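Local coordinates for protein probable uracil-DNA glycosylase (PDB 5X55) that is probably a uracil-DNA glycosylase of the UDG superfamily, an alpha/beta fold built round a four-stranded parallel sheet, at residues W295-H300 with N326-M331. Numbering follows the deposited sequence.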
loop_
_atom_site.group_PDB
_atom_site.type_symbol
_atom_site.label_atom_id
_atom_site.label_comp_id
_atom_site.label_asym_id
_atom_site.label_seq_id
_atom_site.Cartn_x
_atom_site.Cartn_y
_atom_site.Cartn_z
ATOM N N TRP A 295 -3.920 9.734 -3.485
ATOM C CA TRP A 295 -3.651 10.762 -2.492
ATOM C C TRP A 295 -2.224 11.294 -2.708
ATOM O O TRP A 295 -1.240 10.611 -2.395
ATOM C CB TRP A 295 -3.838 10.193 -1.091
ATOM C CG TRP A 295 -5.269 9.817 -0.706
ATOM C CD1 TRP A 295 -6.438 10.341 -1.198
ATOM C CD2 TRP A 295 -5.651 8.834 0.277
ATOM N NE1 TRP A 295 -7.525 9.742 -0.574
ATOM C CE2 TRP A 295 -7.064 8.818 0.331
ATOM C CE3 TRP A 295 -4.930 7.973 1.118
ATOM C CZ2 TRP A 295 -7.766 7.972 1.181
ATOM C CZ3 TRP A 295 -5.638 7.129 1.979
ATOM C CH2 TRP A 295 -7.041 7.134 1.994
ATOM N N GLY A 296 -2.116 12.516 -3.235
ATOM C CA GLY A 296 -0.832 13.106 -3.541
ATOM C C GLY A 296 -0.416 12.900 -4.993
ATOM O O GLY A 296 -0.980 12.095 -5.743
ATOM N N ALA A 297 0.614 13.650 -5.385
ATOM C CA ALA A 297 1.000 13.730 -6.795
ATOM C C ALA A 297 1.644 12.439 -7.288
ATOM O O ALA A 297 1.409 12.012 -8.426
ATOM C CB ALA A 297 1.945 14.917 -6.998
ATOM N N HIS A 298 2.449 11.800 -6.444
ATOM C CA HIS A 298 3.085 10.540 -6.812
ATOM C C HIS A 298 2.054 9.436 -7.092
ATOM O O HIS A 298 2.113 8.751 -8.125
ATOM C CB HIS A 298 4.040 10.119 -5.693
ATOM C CG HIS A 298 4.619 8.763 -5.904
ATOM N ND1 HIS A 298 5.617 8.524 -6.823
ATOM C CD2 HIS A 298 4.281 7.559 -5.386
ATOM C CE1 HIS A 298 5.897 7.231 -6.835
ATOM N NE2 HIS A 298 5.104 6.626 -5.968
ATOM N N ALA A 299 1.103 9.242 -6.176
ATOM C CA ALA A 299 0.057 8.247 -6.408
ATOM C C ALA A 299 -0.744 8.586 -7.664
ATOM O O ALA A 299 -1.154 7.691 -8.413
ATOM C CB ALA A 299 -0.850 8.150 -5.178
ATOM N N HIS A 300 -0.938 9.882 -7.926
ATOM C CA HIS A 300 -1.700 10.322 -9.090
ATOM C C HIS A 300 -0.974 9.997 -10.392
ATOM O O HIS A 300 -1.596 9.536 -11.373
ATOM C CB HIS A 300 -1.959 11.820 -8.982
ATOM C CG HIS A 300 -2.759 12.366 -10.119
ATOM N ND1 HIS A 300 -2.397 13.500 -10.812
ATOM C CD2 HIS A 300 -3.898 11.917 -10.697
ATOM C CE1 HIS A 300 -3.291 13.739 -11.753
ATOM N NE2 HIS A 300 -4.214 12.796 -11.702
ATOM N N ASN A 326 -4.528 21.650 2.016
ATOM C CA ASN A 326 -4.229 22.407 0.813
ATOM C C ASN A 326 -4.619 21.609 -0.420
ATOM O O ASN A 326 -4.527 20.377 -0.430
ATOM C CB ASN A 326 -2.742 22.747 0.740
ATOM C CG ASN A 326 -2.289 23.583 1.913
ATOM O OD1 ASN A 326 -3.029 24.452 2.384
ATOM N ND2 ASN A 326 -1.079 23.321 2.402
ATOM N N THR A 327 -5.051 22.321 -1.461
ATOM C CA THR A 327 -5.147 21.721 -2.787
ATOM C C THR A 327 -3.782 21.182 -3.223
ATOM O O THR A 327 -2.743 21.485 -2.643
ATOM C CB THR A 327 -5.619 22.732 -3.831
ATOM O OG1 THR A 327 -4.596 23.719 -4.023
ATOM C CG2 THR A 327 -6.897 23.401 -3.404
ATOM N N MET A 328 -3.794 20.388 -4.277
ATOM C CA MET A 328 -2.572 19.822 -4.824
ATOM C C MET A 328 -2.515 20.139 -6.305
ATOM O O MET A 328 -3.543 20.129 -6.983
ATOM C CB MET A 328 -2.520 18.301 -4.627
ATOM C CG MET A 328 -1.736 17.578 -5.703
ATOM S SD MET A 328 -1.951 15.809 -5.651
ATOM C CE MET A 328 -3.337 15.490 -6.725
ATOM N N THR A 329 -1.319 20.403 -6.812
ATOM C CA THR A 329 -1.114 20.551 -8.243
ATOM C C THR A 329 -0.331 19.350 -8.763
ATOM O O THR A 329 0.694 18.972 -8.192
ATOM C CB THR A 329 -0.405 21.868 -8.554
ATOM O OG1 THR A 329 -1.266 22.950 -8.177
ATOM C CG2 THR A 329 -0.148 21.979 -10.016
ATOM N N SER A 330 -0.835 18.731 -9.820
ATOM C CA SER A 330 -0.253 17.492 -10.301
ATOM C C SER A 330 -0.294 17.455 -11.818
ATOM O O SER A 330 -1.281 17.871 -12.437
ATOM C CB SER A 330 -0.995 16.284 -9.727
ATOM O OG SER A 330 -0.438 15.077 -10.197
ATOM N N MET A 331 0.777 16.923 -12.403
ATOM C CA MET A 331 0.904 16.868 -13.852
ATOM C C MET A 331 -0.127 15.905 -14.422
ATOM O O MET A 331 -0.216 14.745 -14.006
ATOM C CB MET A 331 2.318 16.448 -14.238
ATOM C CG MET A 331 2.550 16.361 -15.744
ATOM S SD MET A 331 2.163 17.883 -16.642
ATOM C CE MET A 331 3.557 18.914 -16.177
#
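Met-328 lays its thioether over the peptide that joins Gly-296 to Ala-297, at the very start of helix 297-303. SD of Met-328 lies 3.4 Å from C of Gly-296 and equally close to N of Ala-297, so the sulfur meets the peptide link itself; the methyl group of Ala-297 is more distant, with CB 4.2 Å from that SD. The side chain runs extended as far as the sulfur and bends there (chi3 91°). Gly-296 occupies the N-cap position, and its O accepts the backbone N-H of His-300, closing the first turn of the helix.

One turn on, the imidazole of His-300 meets Ser-330. ND1 and OG are 2.6 Å apart in a short, nearly straight hydrogen bond (171°), with the hydroxyl at the ring edge and in its plane. CG of His-300 stands anti to its backbone N (chi1 -179°), which carries the ring across to the strand. Beside this bond, OG of Ser-330 also lies 4.0 Å from CB of Ala-297. Tyr-342 makes an edge-to-face contact with the His-300 ring, while Gln-304, just after the helix, uses its NE2 to bond the carbonyl O of Met-331.

Strand 328-332 pairs antiparallel with strand 338-342; the contact thus joins this two-stranded hairpin to the helix that follows strand 291-295 of the central parallel sheet. Met-328 and Ser-330, alternate residues of the strand, both turn toward the helix start. The junction is chemically mixed: sulfur packing covers the first peptide link, and a single buried histidine-serine bond, in which either partner could be the donor, holds the ND1 edge of the imidazole and ties the first helical turn to the hairpin.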